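Local coordinates for protein paenibacillus xanthan lyase (Paenibacillus, PDB 6F2P) that cleaves the polysaccharide xanthan as a lyase and probably works by beta-elimination, as other members of polysaccharide lyase family 8 do, at residues 543-548 and 561-566; 824-829 and 892-897; 909-914 and 936-941. All coordinates share one frame; numbering follows the deposited sequence.

Interaction 1: residues 543-548 and 561-566; sequences TGTNYI and YYFPGG. With CA (calcium ion), chain I.
Three backbone hydrogen bonds join Asn-546 and Ile-548 to Phe-563 and Tyr-561. They pair the two strands of an antiparallel beta hairpin in the super-sandwich domain of the lyase. Phe-563 N gives the straightest bond, to Asn-546 O at 2.8 Å with 166° at the hydrogen. Ile-548 and Tyr-561 form a hydrogen-bonded pair and exchange N-H and C=O in both directions. Tyr-547 and Tyr-562 form the non-hydrogen-bonded pair beside it. There Tyr-547 CA also makes a CA-H...O contact with Tyr-561 O. The rings of Tyr-547 and Tyr-562 lie on the face that packs against helix 625-633.

Ile-548 and Tyr-561 point to the other face. Ile-548 CG2 meets Tyr-561 CD1 at 3.9 Å, while Ile-548 O lies in the ring plane at the edge. Tyr-561 OH is hydrogen-bonded to Glu-513 OE1. With its CG1 anti to the carbonyl carbon (chi1 -67°), Ile-548 extends CD1 to Phe-563 CE1 at 3.8 Å. Thr-545 CG2 lies alongside the same ring.

Beyond the paired strands, a type II turn from Phe-563 to Gly-566 changes the chain's direction. A water bridges Asn-546 OD1 and Phe-563 O, donating to both. Gly-566 CA closes on Thr-545 O at 3.1 Å in a second CA-H...O contact. At the turn, calcium is bound by Gly-565 O at 2.5 Å and by a water that also donates to Gly-566 O.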
loop_
_atom_site.group_PDB
_atom_site.type_symbol
_atom_site.label_atom_id
_atom_site.label_comp_id
_atom_site.label_asym_id
_atom_site.label_seq_id
_atom_site.Cartn_x
_atom_site.Cartn_y
_atom_site.Cartn_z
ATOM N N THR A 543 -19.372 -28.817 14.346
ATOM C CA THR A 543 -18.771 -29.424 13.160
ATOM C C THR A 543 -19.729 -29.499 11.974
ATOM O O THR A 543 -20.951 -29.400 12.131
ATOM C CB THR A 543 -18.199 -30.825 13.446
ATOM O OG1 THR A 543 -19.197 -31.631 14.085
ATOM C CG2 THR A 543 -16.977 -30.725 14.342
ATOM N N GLY A 544 -19.159 -29.679 10.785
ATOM C CA GLY A 544 -19.947 -29.728 9.569
ATOM C C GLY A 544 -20.785 -28.478 9.388
ATOM O O GLY A 544 -21.923 -28.533 8.909
ATOM N N THR A 545 -20.227 -27.339 9.781
ATOM C CA THR A 545 -20.946 -26.084 9.642
ATOM C C THR A 545 -20.885 -25.600 8.196
ATOM O O THR A 545 -19.796 -25.448 7.626
ATOM C CB THR A 545 -20.386 -25.007 10.576
ATOM O OG1 THR A 545 -20.273 -25.539 11.900
ATOM C CG2 THR A 545 -21.309 -23.787 10.584
ATOM N N ASN A 546 -22.058 -25.363 7.612
ATOM C CA ASN A 546 -22.148 -24.909 6.230
ATOM C C ASN A 546 -22.414 -23.420 6.159
ATOM O O ASN A 546 -21.761 -22.677 5.419
ATOM C CB ASN A 546 -23.257 -25.658 5.498
ATOM C CG ASN A 546 -22.987 -27.136 5.408
ATOM O OD1 ASN A 546 -21.837 -27.561 5.255
ATOM N ND2 ASN A 546 -24.043 -27.938 5.511
ATOM N N TYR A 547 -23.396 -22.987 6.933
ATOM C CA TYR A 547 -23.695 -21.575 7.017
ATOM C C TYR A 547 -24.204 -21.209 8.405
ATOM O O TYR A 547 -24.577 -22.082 9.190
ATOM C CB TYR A 547 -24.682 -21.153 5.923
ATOM C CG TYR A 547 -25.911 -22.027 5.792
ATOM C CD1 TYR A 547 -25.874 -23.212 5.062
ATOM C CD2 TYR A 547 -27.119 -21.654 6.372
ATOM C CE1 TYR A 547 -27.004 -24.009 4.930
ATOM C CE2 TYR A 547 -28.247 -22.439 6.247
ATOM C CZ TYR A 547 -28.190 -23.614 5.523
ATOM O OH TYR A 547 -29.319 -24.402 5.393
ATOM N N ILE A 548 -24.190 -19.915 8.701
ATOM C CA ILE A 548 -24.602 -19.397 9.991
ATOM C C ILE A 548 -25.307 -18.072 9.737
ATOM O O ILE A 548 -24.897 -17.307 8.861
ATOM C CB ILE A 548 -23.374 -19.153 10.905
ATOM C CG1 ILE A 548 -22.702 -20.469 11.290
ATOM C CG2 ILE A 548 -23.766 -18.408 12.173
ATOM C CD1 ILE A 548 -21.568 -20.302 12.277
ATOM N N TYR A 561 -22.733 -16.059 7.343
ATOM C CA TYR A 561 -21.400 -16.639 7.213
ATOM C C TYR A 561 -21.512 -17.954 6.453
ATOM O O TYR A 561 -22.191 -18.876 6.887
ATOM C CB TYR A 561 -20.759 -16.892 8.577
ATOM C CG TYR A 561 -20.865 -15.740 9.548
ATOM C CD1 TYR A 561 -22.071 -15.449 10.180
ATOM C CD2 TYR A 561 -19.755 -14.962 9.859
ATOM C CE1 TYR A 561 -22.182 -14.404 11.068
ATOM C CE2 TYR A 561 -19.856 -13.909 10.758
ATOM C CZ TYR A 561 -21.080 -13.640 11.354
ATOM O OH TYR A 561 -21.226 -12.608 12.239
ATOM N N TYR A 562 -20.846 -18.043 5.315
ATOM C CA TYR A 562 -20.877 -19.263 4.540
ATOM C C TYR A 562 -19.506 -19.910 4.637
ATOM O O TYR A 562 -18.486 -19.230 4.559
ATOM C CB TYR A 562 -21.301 -18.959 3.098
ATOM C CG TYR A 562 -20.901 -19.993 2.071
ATOM C CD1 TYR A 562 -21.293 -21.319 2.196
ATOM C CD2 TYR A 562 -20.147 -19.632 0.964
ATOM C CE1 TYR A 562 -20.917 -22.261 1.263
ATOM C CE2 TYR A 562 -19.772 -20.561 0.021
ATOM C CZ TYR A 562 -20.156 -21.874 0.172
ATOM O OH TYR A 562 -19.773 -22.800 -0.780
ATOM N N PHE A 563 -19.482 -21.221 4.852
ATOM C CA PHE A 563 -18.220 -21.934 5.002
ATOM C C PHE A 563 -18.022 -22.975 3.905
ATOM O O PHE A 563 -18.490 -24.103 4.016
ATOM C CB PHE A 563 -18.114 -22.543 6.403
ATOM C CG PHE A 563 -18.237 -21.521 7.496
ATOM C CD1 PHE A 563 -19.484 -21.149 7.983
ATOM C CD2 PHE A 563 -17.113 -20.890 8.003
ATOM C CE1 PHE A 563 -19.603 -20.182 8.978
ATOM C CE2 PHE A 563 -17.230 -19.930 8.992
ATOM C CZ PHE A 563 -18.478 -19.579 9.478
ATOM N N PRO A 564 -17.322 -22.584 2.833
ATOM C CA PRO A 564 -17.080 -23.450 1.671
ATOM C C PRO A 564 -16.451 -24.780 2.076
ATOM O O PRO A 564 -15.364 -24.819 2.681
ATOM C CB PRO A 564 -16.103 -22.635 0.826
ATOM C CG PRO A 564 -16.373 -21.213 1.217
ATOM C CD PRO A 564 -16.742 -21.238 2.663
ATOM N N GLY A 565 -17.152 -25.864 1.758
ATOM C CA GLY A 565 -16.659 -27.200 2.037
ATOM C C GLY A 565 -17.035 -27.658 3.425
ATOM O O GLY A 565 -16.714 -28.776 3.827
ATOM N N GLY A 566 -17.728 -26.785 4.151
ATOM C CA GLY A 566 -18.017 -27.014 5.553
ATOM C C GLY A 566 -16.808 -26.763 6.441
ATOM O O GLY A 566 -15.667 -26.936 6.005
HETATM CA CA CA I . -14.753 -30.343 3.942
HETATM O O HOH W 1 -20.762 -25.649 3.331
HETATM O O HOH W 2 -14.618 -29.691 6.231
#

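Interaction 2: residues 824-829 and 892-897; sequences RIMKST and MLDNFS. With CA (calcium ion), chain C.
Arg-824 and Asp-894 both start with CG trans to the backbone N (chi1 -173° and -172°), and the two side chains run alongside each other in the same direction. The arginine chain stays extended as far as NE, and NH1 then meets Asp-894 OD2 at 3.2 Å in a salt bridge. The oxygen lies in the guanidinium plane, at its edge, and the carboxylate plane is turned 61° from it. NH1 has a further partner in Asn-789 O.

Strands 817-826 and 891-900 are antiparallel neighbours in one sheet. Opposite Arg-824 the partner strand has two residues, Asp-894 and Asn-895, a classic beta bulge. Arg-824 O takes a bond from Asp-894 N at 2.8 Å and a weak one from Asn-895 N. Arg-824 N donates to Asn-895 O. Past the bulge, Met-826 N bonds to Met-892 O at 2.9 Å.

Ile-825 CD1 touches Leu-893 CD1 at 3.7 Å. The bent chain of Met-826 carries CE across to the Asp-894 carboxylate. Ser-828 CB rests on Met-892 CG.

Calcium is bound by Asp-894 OD1 at 2.3 Å and by Asp-894 O at 2.8 Å. Glu-769 and Glu-771 complete the site with OE2, Ser-791 and Lys-794 with backbone O. The carboxylate is thus divided between two cations: OD1 serves the metal and OD2 the arginine. This sharing probably keeps Asp-894 ionised and fixes its rotation.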
loop_
_atom_site.group_PDB
_atom_site.type_symbol
_atom_site.label_atom_id
_atom_site.label_comp_id
_atom_site.label_asym_id
_atom_site.label_seq_id
_atom_site.Cartn_x
_atom_site.Cartn_y
_atom_site.Cartn_z
ATOM N N ARG A 824 30.824 -2.658 -20.167
ATOM C CA ARG A 824 31.758 -1.651 -20.658
ATOM C C ARG A 824 32.205 -0.800 -19.484
ATOM O O ARG A 824 31.384 -0.194 -18.803
ATOM C CB ARG A 824 31.129 -0.785 -21.754
ATOM C CG ARG A 824 32.094 0.180 -22.419
ATOM C CD ARG A 824 31.423 0.943 -23.558
ATOM N NE ARG A 824 32.375 1.364 -24.585
ATOM C CZ ARG A 824 32.782 2.617 -24.766
ATOM N NH1 ARG A 824 32.321 3.590 -23.997
ATOM N NH2 ARG A 824 33.649 2.900 -25.728
ATOM N N ILE A 825 33.512 -0.783 -19.249
ATOM C CA ILE A 825 34.091 -0.119 -18.097
ATOM C C ILE A 825 34.951 1.064 -18.545
ATOM O O ILE A 825 35.801 0.917 -19.430
ATOM C CB ILE A 825 34.977 -1.102 -17.295
ATOM C CG1 ILE A 825 34.172 -2.342 -16.863
ATOM C CG2 ILE A 825 35.653 -0.394 -16.123
ATOM C CD1 ILE A 825 32.876 -2.035 -16.140
ATOM N N MET A 826 34.732 2.235 -17.948
ATOM C CA MET A 826 35.583 3.388 -18.230
ATOM C C MET A 826 36.857 3.313 -17.388
ATOM O O MET A 826 36.842 2.802 -16.259
ATOM C CB MET A 826 34.837 4.686 -17.946
ATOM C CG MET A 826 33.520 4.805 -18.675
ATOM S SD MET A 826 33.768 4.965 -20.444
ATOM C CE MET A 826 33.134 3.394 -20.981
ATOM N N LYS A 827 37.962 3.811 -17.938
ATOM C CA LYS A 827 39.225 3.812 -17.210
ATOM C C LYS A 827 39.148 4.760 -16.020
ATOM O O LYS A 827 38.628 5.874 -16.123
ATOM C CB LYS A 827 40.392 4.212 -18.121
ATOM C CG LYS A 827 41.765 4.175 -17.442
ATOM C CD LYS A 827 42.864 4.648 -18.386
ATOM C CE LYS A 827 44.208 4.765 -17.681
ATOM N NZ LYS A 827 45.216 5.381 -18.592
ATOM N N SER A 828 39.670 4.305 -14.890
ATOM C CA SER A 828 39.698 5.105 -13.681
ATOM C C SER A 828 40.894 4.642 -12.871
ATOM O O SER A 828 41.144 3.441 -12.761
ATOM C CB SER A 828 38.401 4.911 -12.890
ATOM O OG SER A 828 38.455 5.516 -11.609
ATOM N N THR A 829 41.641 5.585 -12.309
ATOM C CA THR A 829 42.817 5.234 -11.522
ATOM C C THR A 829 42.398 4.524 -10.234
ATOM O O THR A 829 43.224 3.924 -9.542
ATOM C CB THR A 829 43.692 6.469 -11.218
ATOM O OG1 THR A 829 42.873 7.522 -10.698
ATOM C CG2 THR A 829 44.377 6.961 -12.491
ATOM N N MET A 892 34.160 2.541 -12.609
ATOM C CA MET A 892 33.375 3.378 -13.505
ATOM C C MET A 892 32.601 2.504 -14.493
ATOM O O MET A 892 33.094 2.193 -15.581
ATOM C CB MET A 892 34.279 4.359 -14.261
ATOM C CG MET A 892 34.794 5.519 -13.424
ATOM S SD MET A 892 33.489 6.681 -12.967
ATOM C CE MET A 892 34.215 7.415 -11.504
ATOM N N LEU A 893 31.390 2.108 -14.109
ATOM C CA LEU A 893 30.563 1.226 -14.932
ATOM C C LEU A 893 29.761 1.998 -15.987
ATOM O O LEU A 893 29.001 2.908 -15.655
ATOM C CB LEU A 893 29.629 0.418 -14.029
ATOM C CG LEU A 893 28.620 -0.559 -14.636
ATOM C CD1 LEU A 893 29.296 -1.581 -15.538
ATOM C CD2 LEU A 893 27.876 -1.254 -13.506
ATOM N N ASP A 894 29.925 1.636 -17.254
ATOM C CA ASP A 894 29.212 2.329 -18.325
ATOM C C ASP A 894 27.908 1.616 -18.659
ATOM O O ASP A 894 26.843 2.233 -18.644
ATOM C CB ASP A 894 30.090 2.481 -19.579
ATOM C CG ASP A 894 29.445 3.364 -20.658
ATOM O OD1 ASP A 894 28.362 3.940 -20.398
ATOM O OD2 ASP A 894 30.026 3.495 -21.761
ATOM N N ASN A 895 27.993 0.322 -18.963
ATOM C CA ASN A 895 26.798 -0.448 -19.300
ATOM C C ASN A 895 26.986 -1.961 -19.234
ATOM O O ASN A 895 28.071 -2.452 -18.928
ATOM C CB ASN A 895 26.244 -0.035 -20.672
ATOM C CG ASN A 895 27.194 -0.349 -21.822
ATOM O OD1 ASN A 895 27.989 -1.286 -21.761
ATOM N ND2 ASN A 895 27.100 0.437 -22.889
ATOM N N PHE A 896 25.907 -2.686 -19.508
ATOM C CA PHE A 896 25.964 -4.120 -19.733
ATOM C C PHE A 896 25.471 -4.386 -21.150
ATOM O O PHE A 896 24.674 -3.620 -21.693
ATOM C CB PHE A 896 25.060 -4.873 -18.757
ATOM C CG PHE A 896 25.535 -4.859 -17.330
ATOM C CD1 PHE A 896 26.589 -5.663 -16.932
ATOM C CD2 PHE A 896 24.903 -4.067 -16.382
ATOM C CE1 PHE A 896 27.022 -5.665 -15.624
ATOM C CE2 PHE A 896 25.330 -4.067 -15.062
ATOM C CZ PHE A 896 26.396 -4.868 -14.685
ATOM N N SER A 897 25.956 -5.467 -21.745
ATOM C CA SER A 897 25.388 -5.987 -22.975
ATOM C C SER A 897 25.170 -7.475 -22.780
ATOM O O SER A 897 25.982 -8.137 -22.148
ATOM C CB SER A 897 26.338 -5.761 -24.151
ATOM O OG SER A 897 26.461 -4.387 -24.461
HETATM CA CA CA C . 26.302 4.715 -19.870
HETATM O O HOH W 3 36.532 1.983 -13.421
#

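Interaction 3: residues 909-914 and 936-941; sequences VDNADA and DYIHDG. With CA (calcium ion), chain G.
Asn-911 reaches toward Asp-936 beside a calcium ion that both residues bind. Its CB points at segment 936-941. CG sits between the backbone N and the carbonyl carbon (chi1 52°), which brings the amide up to the metal. CG itself is 3.5 Å from the calcium. OD1 is the ligand, at 2.3 Å. ND2, the other branch of the amide, donates to Asp-936 OD1 at 3.3 Å, with 157° at the hydrogen. The donor comes from above the carboxylate plane, and the amide and carboxylate planes are 44° apart. ND2 also lies 3.8 Å from Ile-938 CG2, the apolar neighbour of this polar tip.

Asp-910 and Asp-936 use different groups on the metal. Asp-910 offers its carboxylate, OD1 at 2.6 Å and OD2 at 2.9 Å. Asp-936 gives its backbone O at 2.4 Å and leaves OD1 to the amide. Asp-910 OD2 and Asp-936 OD1 are 4.3 Å apart, and the calcium would be expected to offset their like charges. The loop after Asp-910 folds back, so that Asp-913 OD2 accepts a bond from Asp-910 N.

Tyr-933 O and Asp-1032 OD1 complete the site. The calcium therefore joins strand 907-910 and the loop after it to the segment that leads into strand 937-939, in the golvesin C-terminal domain. Both strands pair antiparallel with strand 1030-1039, which carries Asp-1032, and strand 937-939 also pairs with strand 924-926.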
loop_
_atom_site.group_PDB
_atom_site.type_symbol
_atom_site.label_atom_id
_atom_site.label_comp_id
_atom_site.label_asym_id
_atom_site.label_seq_id
_atom_site.Cartn_x
_atom_site.Cartn_y
_atom_site.Cartn_z
ATOM N N VAL A 909 21.184 -30.461 -38.475
ATOM C CA VAL A 909 20.169 -31.308 -39.089
ATOM C C VAL A 909 20.764 -32.652 -39.488
ATOM O O VAL A 909 21.706 -32.704 -40.273
ATOM C CB VAL A 909 19.529 -30.638 -40.309
ATOM C CG1 VAL A 909 18.325 -31.429 -40.757
ATOM C CG2 VAL A 909 19.121 -29.215 -39.972
ATOM N N ASP A 910 20.225 -33.731 -38.921
ATOM C CA ASP A 910 20.685 -35.083 -39.229
ATOM C C ASP A 910 19.738 -35.683 -40.257
ATOM O O ASP A 910 18.660 -35.144 -40.481
ATOM C CB ASP A 910 20.715 -35.938 -37.960
ATOM C CG ASP A 910 21.515 -37.217 -38.133
ATOM O OD1 ASP A 910 22.758 -37.127 -38.234
ATOM O OD2 ASP A 910 20.905 -38.310 -38.164
ATOM N N ASN A 911 20.132 -36.779 -40.898
ATOM C CA ASN A 911 19.278 -37.389 -41.916
ATOM C C ASN A 911 18.010 -37.987 -41.314
ATOM O O ASN A 911 17.016 -38.202 -42.013
ATOM C CB ASN A 911 20.042 -38.458 -42.680
ATOM C CG ASN A 911 20.690 -39.460 -41.762
ATOM O OD1 ASN A 911 21.677 -39.155 -41.095
ATOM N ND2 ASN A 911 20.137 -40.668 -41.717
ATOM N N ALA A 912 18.061 -38.260 -40.012
ATOM C CA ALA A 912 16.895 -38.713 -39.261
ATOM C C ALA A 912 17.155 -38.540 -37.775
ATOM O O ALA A 912 17.902 -39.340 -37.212
ATOM C CB ALA A 912 16.595 -40.176 -39.566
ATOM N N ASP A 913 16.599 -37.522 -37.106
ATOM C CA ASP A 913 15.784 -36.397 -37.623
ATOM C C ASP A 913 14.424 -36.622 -38.282
ATOM O O ASP A 913 14.297 -37.271 -39.319
ATOM C CB ASP A 913 16.615 -35.344 -38.358
ATOM C CG ASP A 913 17.343 -34.413 -37.403
ATOM O OD1 ASP A 913 17.807 -34.894 -36.349
ATOM O OD2 ASP A 913 17.437 -33.202 -37.704
ATOM N N ALA A 914 13.415 -36.039 -37.641
ATOM C CA ALA A 914 12.023 -36.222 -38.017
ATOM C C ALA A 914 11.513 -34.976 -38.714
ATOM O O ALA A 914 10.503 -35.010 -39.426
ATOM C CB ALA A 914 11.182 -36.506 -36.775
ATOM N N ASP A 936 23.238 -43.458 -37.813
ATOM C CA ASP A 936 23.385 -43.899 -39.188
ATOM C C ASP A 936 23.703 -42.759 -40.158
ATOM O O ASP A 936 23.844 -41.601 -39.756
ATOM C CB ASP A 936 22.085 -44.581 -39.630
ATOM C CG ASP A 936 20.888 -43.625 -39.643
ATOM O OD1 ASP A 936 21.003 -42.494 -39.118
ATOM O OD2 ASP A 936 19.816 -44.019 -40.151
ATOM N N TYR A 937 23.824 -43.121 -41.434
ATOM C CA TYR A 937 23.830 -42.185 -42.554
ATOM C C TYR A 937 23.101 -42.866 -43.706
ATOM O O TYR A 937 22.760 -44.038 -43.605
ATOM C CB TYR A 937 25.259 -41.828 -42.965
ATOM C CG TYR A 937 26.188 -43.012 -43.093
ATOM C CD1 TYR A 937 26.262 -43.741 -44.272
ATOM C CD2 TYR A 937 27.000 -43.394 -42.033
ATOM C CE1 TYR A 937 27.116 -44.822 -44.389
ATOM C CE2 TYR A 937 27.858 -44.472 -42.139
ATOM C CZ TYR A 937 27.914 -45.184 -43.317
ATOM O OH TYR A 937 28.771 -46.259 -43.422
ATOM N N ILE A 938 22.857 -42.149 -44.794
ATOM C CA ILE A 938 22.186 -42.757 -45.936
ATOM C C ILE A 938 23.001 -42.634 -47.229
ATOM O O ILE A 938 23.907 -41.806 -47.322
ATOM C CB ILE A 938 20.757 -42.199 -46.128
ATOM C CG1 ILE A 938 20.773 -40.675 -46.240
ATOM C CG2 ILE A 938 19.869 -42.615 -44.972
ATOM C CD1 ILE A 938 19.406 -40.081 -46.520
ATOM N N HIS A 939 22.696 -43.481 -48.211
ATOM C CA HIS A 939 23.389 -43.440 -49.499
ATOM C C HIS A 939 22.490 -43.822 -50.677
ATOM O O HIS A 939 21.467 -44.485 -50.498
ATOM C CB HIS A 939 24.684 -44.273 -49.478
ATOM C CG HIS A 939 24.473 -45.745 -49.281
ATOM N ND1 HIS A 939 23.836 -46.540 -50.209
ATOM C CD2 HIS A 939 24.843 -46.570 -48.271
ATOM C CE1 HIS A 939 23.809 -47.788 -49.775
ATOM N NE2 HIS A 939 24.413 -47.833 -48.601
ATOM N N ASP A 940 22.880 -43.391 -51.876
ATOM C CA ASP A 940 22.052 -43.558 -53.073
ATOM C C ASP A 940 22.262 -44.906 -53.766
ATOM O O ASP A 940 21.574 -45.232 -54.739
ATOM C CB ASP A 940 22.289 -42.411 -54.067
ATOM C CG ASP A 940 23.674 -42.454 -54.703
ATOM O OD1 ASP A 940 24.642 -42.874 -54.025
ATOM O OD2 ASP A 940 23.787 -42.062 -55.889
ATOM N N GLY A 941 23.215 -45.684 -53.259
ATOM C CA GLY A 941 23.488 -47.002 -53.794
ATOM C C GLY A 941 24.140 -46.952 -55.161
ATOM O O GLY A 941 23.980 -47.870 -55.966
HETATM CA CA CA G . 23.282 -39.308 -39.467
#

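The three contacts share no strands, and their nearest atoms are at least about 28 Å apart. Interaction 1 is partly buried and local, a hairpin in the super-sandwich domain. Interactions 2 and 3 are buried. Interaction 2 joins segments 63 residues apart in sequence, whereas interaction 3 joins two segments with no beta pairing between them. The role of calcium differs accordingly. In interaction 1 it is bound by a carbonyl of the turn, to one side of the strand pairing. In interaction 2 a residue of one segment binds the ion, and its other carboxylate oxygen is salt-bridged to the second segment. In interaction 3 both segments bind the ion directly.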